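Local coordinates for chitin elicitor-binding protein (Oryza sativa subsp. japonica, PDB 5JCD) that binds chitin oligosaccharides released from fungal cell walls and, as a rice cell-surface receptor, helps to pass on the signal for defence responses, at residues 151-157 / 180-186; 170-175 / 188-192; 14-18 / 145-149. One frame throughout, in Å; residues are numbered along the deposited sequence.

Contact 1 (151-157 / 180-186); sequences VGKGENT and PTKLQMG. With NAG (2-acetamido-2-deoxy-beta-D-glucopyranose), chain D.
V151 and L183 meet where the two chitin-binding loops of the second LysM domain run side by side; G154 in the first loop and L183, Q184 and M185 in the second belong to the experimentally established chitin site. The isobutyl group of L183 fills the concave side of loop 151-157. Its CD2 lies 3.6 Å from V151 CG1 and against E155 O, while CD1 is the branch nearer T157 CG2 (3.7 Å). One leucine thus touches both ends of the first loop. T157 has OG1 between its backbone N and carbonyl carbon (chi1 49°); this directs the hydroxyl to E168 and leaves the methyl for L183. Farther along, a nearly straight hydrogen bond from G186 N to V151 O (2.8 Å, 169°) ties the backbones together. The side chain of M185, extended throughout, runs beside the first loop, with CE 3.8 Å from K153 CB. At the opposite end a water bridges T157 N and P180 O.

Loop 151-157 folds back through a type II turn from G152 to E155, with G154 at the third position, where its positive phi suits glycine. E155 braces the turn: its OE1 takes the N-H of G152 at 2.7 Å, approached from well above the carboxylate plane. N156 carries the first sugar of an N-linked glycan, joined through ND2 to C1, and not bound chitin, while OD1 caps the following helix at A159 N.

Both loops are connections within the beta-alpha-alpha-beta fold of the LysM domain: 151-157 leads from strand 145-150 into helix 157-163, and 180-186 connects helix 168-174 to strand 188-193. I160 of helix 157-163 touches V151, E155 and L183, and L172 of helix 168-174 touches T157 and P180.

Contact 2 (170-175 / 188-192); sequences TLLTRN and ILDVP
R174 and D190 form a salt bridge between helix 168-174 and strand 188-193 of the second LysM domain, their guanidinium and carboxylate planes standing 88° apart. R174 has CG anti to the backbone N and bends at chi2 (66°), bringing the side of the guanidinium to D190. There NE (3.0 Å) and NH2 (3.2 Å) both grip D190 OD2 side-on, in the guanidinium plane; the NE bond enters from above the carboxylate plane, the more bent NH2 bond nearly in line with the C-O bond.

N175, just past the helix, crosses D190 at about a right angle and reads its backbone. OD1 accepts from D190 N (2.7 Å, 167°), and ND2 donates to D190 O at 2.9 Å and, backwards, to L171 O at 3.0 Å. Apolar contacts complete the interface: L171 CD1 meets V191 CG2 at 4.0 Å, and T170 CG2 slides past P192 CG.

With OD1 accepting and both N-H groups donating, the orientation of the N175 amide is determined. The D190 carboxylate is divided between partners, OD2 for R174 and OD1 for H146, and R174 NH2 also bridges to D137, a setting that would probably favour a charged aspartate.

Contact 3 (14-18 / 145-149); sequences KSAIL and MHLAY
Against the ring of Y149, CD2 of L18 comes in obliquely, 3.7 Å from CE1, the two side chains lying side by side and pointing the same way. The other ring, that of H146, has a water at its edge and in its plane; both ring nitrogens are hydrogen-bonded, ND1 to D190 and NE2 to the carbonyl oxygen of D137. These residues belong to a parallel strand pair in the central mixed sheet, where strand 12-20, paired on its far side with strand 63-72, meets the first strand of the second LysM domain.

Three backbone hydrogen bonds join the strands: A16 N to H146 O (3.0 Å), A148 N to A16 O (2.9 Å) and L18 N to A148 O (2.9 Å), the last almost straight at 174°. A16 and L147 share one face of the sheet. L147 has CG anti to its backbone N (chi1 175°) and leans across the neighbouring strand, with CD1 3.8 Å from A16 CB and 3.6 Å from L18 N. On the other face I17 CG2 packs against A148 CB at 3.6 Å, and F104 touches both residues.

At the beginning of the pair the strands spread, and CG of M145 touches the carbonyl oxygen of K14. Here K14 O and H146 N are 4.5 Å apart, bridged by the same water that lies at the edge of the H146 ring, which also bonds to S15 OG.

In the fold
Contacts 1 and 2 both lie within the second LysM domain, their centres 13 Å apart: the chitin-binding loops of contact 1 rest on the helix and strand of contact 2, with V151 CG2 3.7 Å from L189 CD1. Contact 3 connects that domain to strand 12-20. Its strand 145-150 neighbours strand 188-193, where L189 N lies 2.7 Å from Y149 O, and D190 OD1 is 2.7 Å from H146 ND1, joining contacts 2 and 3 through side chains as well. Although the centres of contacts 1 and 3 are 18 Å apart, Y149 OH reaches E155 OE1 at 2.7 Å, so the central sheet is linked directly to the turn that holds G154 of the chitin site.

Contact 1 (151-157 / 180-186)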
loop_
_atom_site.group_PDB
_atom_site.type_symbol
_atom_site.label_atom_id
_atom_site.label_comp_id
_atom_site.label_asym_id
_atom_site.label_seq_id
_atom_site.Cartn_x
_atom_site.Cartn_y
_atom_site.Cartn_z
ATOM N N VAL A 151 -7.827 7.433 3.000
ATOM C CA VAL A 151 -8.951 8.348 2.878
ATOM C C VAL A 151 -8.520 9.817 3.026
ATOM O O VAL A 151 -7.815 10.211 3.977
ATOM C CB VAL A 151 -10.036 8.051 3.946
ATOM C CG1 VAL A 151 -11.073 9.140 3.943
ATOM C CG2 VAL A 151 -10.682 6.671 3.729
ATOM N N GLY A 152 -8.936 10.617 2.060
ATOM C CA GLY A 152 -8.687 12.040 2.059
ATOM C C GLY A 152 -9.683 12.802 2.910
ATOM O O GLY A 152 -10.752 12.293 3.227
ATOM N N LYS A 153 -9.320 14.016 3.301
ATOM C CA LYS A 153 -10.202 14.853 4.104
ATOM C C LYS A 153 -11.451 15.266 3.336
ATOM O O LYS A 153 -11.370 15.764 2.216
ATOM C CB LYS A 153 -9.442 16.089 4.598
ATOM C CG LYS A 153 -10.257 17.372 4.681
ATOM C CD LYS A 153 -9.649 18.336 5.699
ATOM C CE LYS A 153 -9.885 17.849 7.140
ATOM N NZ LYS A 153 -11.103 18.460 7.787
ATOM N N GLY A 154 -12.603 15.076 3.973
ATOM C CA GLY A 154 -13.877 15.437 3.389
ATOM C C GLY A 154 -14.424 14.341 2.494
ATOM O O GLY A 154 -15.508 14.475 1.979
ATOM N N GLU A 155 -13.696 13.239 2.339
ATOM C CA GLU A 155 -14.171 12.144 1.507
ATOM C C GLU A 155 -15.245 11.260 2.167
ATOM O O GLU A 155 -15.340 11.161 3.393
ATOM C CB GLU A 155 -12.992 11.295 1.007
ATOM C CG GLU A 155 -12.137 12.031 -0.035
ATOM C CD GLU A 155 -10.893 11.271 -0.525
ATOM O OE1 GLU A 155 -10.559 10.179 -0.006
ATOM O OE2 GLU A 155 -10.226 11.797 -1.444
ATOM N N ASN A 156 -16.060 10.632 1.331
ATOM C CA ASN A 156 -17.071 9.697 1.792
ATOM C C ASN A 156 -16.960 8.352 1.049
ATOM O O ASN A 156 -16.352 8.268 -0.015
ATOM C CB ASN A 156 -18.477 10.300 1.664
ATOM C CG ASN A 156 -18.800 10.760 0.250
ATOM O OD1 ASN A 156 -19.047 9.936 -0.636
ATOM N ND2 ASN A 156 -18.841 12.086 0.048
ATOM N N THR A 157 -17.545 7.308 1.609
ATOM C CA THR A 157 -17.394 5.971 1.052
ATOM C C THR A 157 -18.118 5.835 -0.280
ATOM O O THR A 157 -17.741 5.019 -1.123
ATOM C CB THR A 157 -17.917 4.902 2.042
ATOM O OG1 THR A 157 -19.219 5.283 2.501
ATOM C CG2 THR A 157 -17.014 4.821 3.256
ATOM N N PRO A 180 -20.457 4.602 7.838
ATOM C CA PRO A 180 -19.778 5.406 6.814
ATOM C C PRO A 180 -19.457 6.802 7.318
ATOM O O PRO A 180 -18.393 7.324 6.982
ATOM C CB PRO A 180 -20.817 5.491 5.683
ATOM C CG PRO A 180 -21.624 4.230 5.840
ATOM C CD PRO A 180 -21.687 3.974 7.321
ATOM N N THR A 181 -20.365 7.404 8.086
ATOM C CA THR A 181 -20.187 8.793 8.526
ATOM C C THR A 181 -18.997 8.942 9.448
ATOM O O THR A 181 -18.501 10.039 9.666
ATOM C CB THR A 181 -21.450 9.364 9.219
ATOM O OG1 THR A 181 -21.686 8.665 10.447
ATOM C CG2 THR A 181 -22.662 9.227 8.298
ATOM N N LYS A 182 -18.537 7.826 9.989
ATOM C CA LYS A 182 -17.414 7.828 10.923
ATOM C C LYS A 182 -16.076 7.719 10.205
ATOM O O LYS A 182 -15.045 7.563 10.850
ATOM C CB LYS A 182 -17.545 6.665 11.907
ATOM C CG LYS A 182 -18.829 6.666 12.724
ATOM C CD LYS A 182 -18.909 7.804 13.725
ATOM C CE LYS A 182 -20.093 7.589 14.664
ATOM N NZ LYS A 182 -20.759 6.256 14.443
ATOM N N LEU A 183 -16.097 7.766 8.872
ATOM C CA LEU A 183 -14.876 7.627 8.066
ATOM C C LEU A 183 -13.839 8.665 8.505
ATOM O O LEU A 183 -14.119 9.848 8.529
ATOM C CB LEU A 183 -15.192 7.825 6.575
ATOM C CG LEU A 183 -14.198 7.270 5.559
ATOM C CD1 LEU A 183 -14.258 5.767 5.576
ATOM C CD2 LEU A 183 -14.432 7.791 4.148
ATOM N N GLN A 184 -12.643 8.226 8.864
ATOM C CA GLN A 184 -11.592 9.172 9.220
ATOM C C GLN A 184 -10.581 9.451 8.123
ATOM O O GLN A 184 -10.249 8.581 7.313
ATOM C CB GLN A 184 -10.877 8.704 10.473
ATOM C CG GLN A 184 -11.664 9.010 11.707
ATOM C CD GLN A 184 -11.018 8.467 12.932
ATOM O OE1 GLN A 184 -9.988 7.800 12.854
ATOM N NE2 GLN A 184 -11.584 8.793 14.091
ATOM N N MET A 185 -10.099 10.684 8.112
ATOM C CA MET A 185 -8.983 11.047 7.267
ATOM C C MET A 185 -7.796 10.145 7.626
ATOM O O MET A 185 -7.504 9.920 8.796
ATOM C CB MET A 185 -8.633 12.503 7.491
ATOM C CG MET A 185 -7.500 13.018 6.622
ATOM S SD MET A 185 -6.934 14.641 7.173
ATOM C CE MET A 185 -5.934 15.187 5.785
ATOM N N GLY A 186 -7.150 9.577 6.609
ATOM C CA GLY A 186 -5.978 8.756 6.837
ATOM C C GLY A 186 -6.303 7.315 7.185
ATOM O O GLY A 186 -5.405 6.490 7.273
HETATM C C1 NAG D . -19.249 12.537 -1.275
HETATM C C2 NAG D . -20.563 13.324 -1.192
HETATM C C3 NAG D . -20.939 13.900 -2.556
HETATM C C4 NAG D . -19.815 14.836 -2.983
HETATM C C5 NAG D . -18.540 14.006 -3.095
HETATM C C6 NAG D . -17.336 14.821 -3.596
HETATM C C7 NAG D . -21.885 12.605 0.667
HETATM C C8 NAG D . -22.838 11.587 1.224
HETATM N N2 NAG D . -21.621 12.510 -0.632
HETATM O O3 NAG D . -22.193 14.552 -2.502
HETATM O O4 NAG D . -20.090 15.486 -4.207
HETATM O O5 NAG D . -18.252 13.382 -1.850
HETATM O O6 NAG D . -16.912 15.823 -2.685
HETATM O O7 NAG D . -21.376 13.473 1.389
HETATM O O HOH W 1 -18.270 8.063 4.405
#

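Contact 2 (170-175 / 188-192)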
loop_
_atom_site.group_PDB
_atom_site.type_symbol
_atom_site.label_atom_id
_atom_site.label_comp_id
_atom_site.label_asym_id
_atom_site.label_seq_id
_atom_site.Cartn_x
_atom_site.Cartn_y
_atom_site.Cartn_z
ATOM N N THR A 170 -19.986 -3.116 -1.083
ATOM C CA THR A 170 -18.754 -3.882 -1.268
ATOM C C THR A 170 -17.594 -3.205 -0.515
ATOM O O THR A 170 -16.840 -3.846 0.220
ATOM C CB THR A 170 -18.386 -4.023 -2.762
ATOM O OG1 THR A 170 -19.306 -4.910 -3.414
ATOM C CG2 THR A 170 -17.002 -4.578 -2.909
ATOM N N LEU A 171 -17.464 -1.897 -0.693
ATOM C CA LEU A 171 -16.398 -1.174 -0.020
ATOM C C LEU A 171 -16.602 -1.308 1.485
ATOM O O LEU A 171 -15.661 -1.595 2.211
ATOM C CB LEU A 171 -16.366 0.297 -0.448
ATOM C CG LEU A 171 -15.145 1.114 0.007
ATOM C CD1 LEU A 171 -13.895 0.508 -0.610
ATOM C CD2 LEU A 171 -15.271 2.588 -0.404
ATOM N N LEU A 172 -17.851 -1.161 1.928
ATOM C CA LEU A 172 -18.207 -1.207 3.352
ATOM C C LEU A 172 -18.064 -2.573 4.005
ATOM O O LEU A 172 -17.560 -2.671 5.121
ATOM C CB LEU A 172 -19.634 -0.692 3.558
ATOM C CG LEU A 172 -19.749 0.797 3.223
ATOM C CD1 LEU A 172 -21.197 1.317 3.189
ATOM C CD2 LEU A 172 -18.851 1.622 4.132
ATOM N N THR A 173 -18.468 -3.637 3.316
ATOM C CA THR A 173 -18.342 -4.969 3.917
ATOM C C THR A 173 -16.892 -5.434 3.909
ATOM O O THR A 173 -16.419 -6.060 4.849
ATOM C CB THR A 173 -19.219 -6.025 3.210
ATOM O OG1 THR A 173 -18.756 -6.212 1.870
ATOM C CG2 THR A 173 -20.676 -5.583 3.194
ATOM N N ARG A 174 -16.204 -5.173 2.808
ATOM C CA ARG A 174 -14.804 -5.535 2.695
ATOM C C ARG A 174 -14.006 -4.861 3.812
ATOM O O ARG A 174 -13.081 -5.437 4.367
ATOM C CB ARG A 174 -14.258 -5.131 1.317
ATOM C CG ARG A 174 -12.812 -5.516 1.078
ATOM C CD ARG A 174 -12.662 -7.015 1.033
ATOM N NE ARG A 174 -11.287 -7.436 1.244
ATOM C CZ ARG A 174 -10.899 -8.702 1.315
ATOM N NH1 ARG A 174 -11.786 -9.679 1.182
ATOM N NH2 ARG A 174 -9.618 -8.990 1.511
ATOM N N ASN A 175 -14.360 -3.631 4.158
ATOM C CA ASN A 175 -13.578 -2.973 5.183
ATOM C C ASN A 175 -14.184 -2.954 6.577
ATOM O O ASN A 175 -13.687 -2.255 7.448
ATOM C CB ASN A 175 -13.203 -1.577 4.710
ATOM C CG ASN A 175 -12.216 -1.624 3.557
ATOM O OD1 ASN A 175 -11.025 -1.809 3.781
ATOM N ND2 ASN A 175 -12.705 -1.452 2.321
ATOM N N ILE A 188 -7.039 3.686 6.304
ATOM C CA ILE A 188 -6.588 2.873 5.201
ATOM C C ILE A 188 -7.661 1.886 4.759
ATOM O O ILE A 188 -8.042 1.003 5.514
ATOM C CB ILE A 188 -5.342 2.074 5.599
ATOM C CG1 ILE A 188 -4.273 3.012 6.173
ATOM C CG2 ILE A 188 -4.833 1.275 4.421
ATOM C CD1 ILE A 188 -3.809 4.094 5.225
ATOM N N LEU A 189 -8.114 2.021 3.521
ATOM C CA LEU A 189 -9.129 1.137 2.977
ATOM C C LEU A 189 -8.537 0.118 1.975
ATOM O O LEU A 189 -7.664 0.443 1.174
ATOM C CB LEU A 189 -10.207 1.979 2.276
ATOM C CG LEU A 189 -11.047 2.968 3.104
ATOM C CD1 LEU A 189 -12.127 3.637 2.253
ATOM C CD2 LEU A 189 -11.715 2.264 4.254
ATOM N N ASP A 190 -9.065 -1.099 2.021
ATOM C CA ASP A 190 -8.786 -2.159 1.059
ATOM C C ASP A 190 -9.852 -2.062 -0.026
ATOM O O ASP A 190 -10.994 -2.430 0.196
ATOM C CB ASP A 190 -8.860 -3.531 1.740
ATOM C CG ASP A 190 -8.721 -4.719 0.751
ATOM O OD1 ASP A 190 -8.593 -4.503 -0.474
ATOM O OD2 ASP A 190 -8.761 -5.883 1.209
ATOM N N VAL A 191 -9.469 -1.540 -1.187
ATOM C CA VAL A 191 -10.392 -1.353 -2.302
ATOM C C VAL A 191 -10.262 -2.455 -3.363
ATOM O O VAL A 191 -9.235 -2.556 -4.039
ATOM C CB VAL A 191 -10.136 -0.002 -2.963
ATOM C CG1 VAL A 191 -11.213 0.293 -3.971
ATOM C CG2 VAL A 191 -10.129 1.077 -1.909
ATOM N N PRO A 192 -11.278 -3.316 -3.486
ATOM C CA PRO A 192 -11.148 -4.390 -4.479
ATOM C C PRO A 192 -11.501 -3.944 -5.911
ATOM O O PRO A 192 -12.659 -3.989 -6.309
ATOM C CB PRO A 192 -12.140 -5.450 -3.980
ATOM C CG PRO A 192 -13.053 -4.745 -3.027
ATOM C CD PRO A 192 -12.584 -3.343 -2.817
#

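Contact 3 (14-18 / 145-149)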
loop_
_atom_site.group_PDB
_atom_site.type_symbol
_atom_site.label_atom_id
_atom_site.label_comp_id
_atom_site.label_asym_id
_atom_site.label_seq_id
_atom_site.Cartn_x
_atom_site.Cartn_y
_atom_site.Cartn_z
ATOM N N LYS A 14 -0.966 -9.803 -7.936
ATOM C CA LYS A 14 -0.612 -8.398 -8.079
ATOM C C LYS A 14 -1.537 -7.453 -7.258
ATOM O O LYS A 14 -2.756 -7.526 -7.369
ATOM C CB LYS A 14 -0.619 -8.021 -9.572
ATOM C CG LYS A 14 0.186 -6.761 -9.878
ATOM C CD LYS A 14 0.400 -6.549 -11.381
ATOM C CE LYS A 14 -0.652 -5.653 -12.029
ATOM N NZ LYS A 14 -1.812 -6.389 -12.627
ATOM N N SER A 15 -0.951 -6.566 -6.450
ATOM C CA SER A 15 -1.705 -5.569 -5.676
ATOM C C SER A 15 -1.083 -4.202 -5.876
ATOM O O SER A 15 -0.122 -4.054 -6.639
ATOM C CB SER A 15 -1.657 -5.882 -4.183
ATOM O OG SER A 15 -2.331 -7.071 -3.851
ATOM N N ALA A 16 -1.619 -3.203 -5.178
ATOM C CA ALA A 16 -1.065 -1.849 -5.229
ATOM C C ALA A 16 -1.353 -1.025 -3.974
ATOM O O ALA A 16 -2.297 -1.316 -3.245
ATOM C CB ALA A 16 -1.603 -1.092 -6.475
ATOM N N ILE A 17 -0.547 0.010 -3.744
ATOM C CA ILE A 17 -0.941 1.099 -2.851
ATOM C C ILE A 17 -1.091 2.356 -3.683
ATOM O O ILE A 17 -0.361 2.558 -4.648
ATOM C CB ILE A 17 0.099 1.383 -1.712
ATOM C CG1 ILE A 17 1.478 1.736 -2.312
ATOM C CG2 ILE A 17 0.184 0.208 -0.735
ATOM C CD1 ILE A 17 2.600 2.131 -1.271
ATOM N N LEU A 18 -2.024 3.220 -3.307
ATOM C CA LEU A 18 -2.050 4.545 -3.909
ATOM C C LEU A 18 -1.128 5.402 -3.037
ATOM O O LEU A 18 -1.472 5.777 -1.910
ATOM C CB LEU A 18 -3.471 5.109 -3.966
ATOM C CG LEU A 18 -3.578 6.475 -4.635
ATOM C CD1 LEU A 18 -3.201 6.386 -6.132
ATOM C CD2 LEU A 18 -4.950 7.123 -4.444
ATOM N N MET A 145 -7.989 -6.636 -8.258
ATOM C CA MET A 145 -6.726 -6.127 -7.788
ATOM C C MET A 145 -6.965 -5.306 -6.524
ATOM O O MET A 145 -7.702 -4.321 -6.555
ATOM C CB MET A 145 -6.071 -5.239 -8.850
ATOM C CG MET A 145 -4.591 -4.959 -8.530
ATOM S SD MET A 145 -3.969 -3.439 -9.219
ATOM C CE MET A 145 -4.451 -3.585 -10.931
ATOM N N HIS A 146 -6.380 -5.730 -5.412
ATOM C CA HIS A 146 -6.524 -4.970 -4.169
ATOM C C HIS A 146 -5.641 -3.723 -4.092
ATOM O O HIS A 146 -4.426 -3.783 -4.240
ATOM C CB HIS A 146 -6.292 -5.866 -2.965
ATOM C CG HIS A 146 -7.360 -6.900 -2.791
ATOM N ND1 HIS A 146 -8.467 -6.702 -2.004
ATOM C CD2 HIS A 146 -7.478 -8.144 -3.311
ATOM C CE1 HIS A 146 -9.223 -7.788 -2.028
ATOM N NE2 HIS A 146 -8.647 -8.673 -2.816
ATOM N N LEU A 147 -6.283 -2.597 -3.831
ATOM C CA LEU A 147 -5.625 -1.305 -3.745
ATOM C C LEU A 147 -5.768 -0.749 -2.342
ATOM O O LEU A 147 -6.882 -0.645 -1.817
ATOM C CB LEU A 147 -6.264 -0.332 -4.722
ATOM C CG LEU A 147 -5.803 1.125 -4.703
ATOM C CD1 LEU A 147 -4.363 1.239 -5.181
ATOM C CD2 LEU A 147 -6.715 2.024 -5.549
ATOM N N ALA A 148 -4.631 -0.428 -1.735
ATOM C CA ALA A 148 -4.594 0.220 -0.432
ATOM C C ALA A 148 -4.790 1.692 -0.645
ATOM O O ALA A 148 -4.031 2.315 -1.399
ATOM C CB ALA A 148 -3.266 -0.038 0.266
ATOM N N TYR A 149 -5.811 2.241 0.013
ATOM C CA TYR A 149 -6.237 3.621 -0.207
ATOM C C TYR A 149 -6.333 4.397 1.109
ATOM O O TYR A 149 -7.007 3.947 2.051
ATOM C CB TYR A 149 -7.592 3.618 -0.890
ATOM C CG TYR A 149 -8.111 4.979 -1.194
ATOM C CD1 TYR A 149 -7.701 5.651 -2.340
ATOM C CD2 TYR A 149 -9.038 5.595 -0.357
ATOM C CE1 TYR A 149 -8.171 6.921 -2.635
ATOM C CE2 TYR A 149 -9.531 6.868 -0.650
ATOM C CZ TYR A 149 -9.078 7.520 -1.786
ATOM O OH TYR A 149 -9.536 8.754 -2.102
HETATM O O HOH W 2 -4.470 -7.835 -5.564
#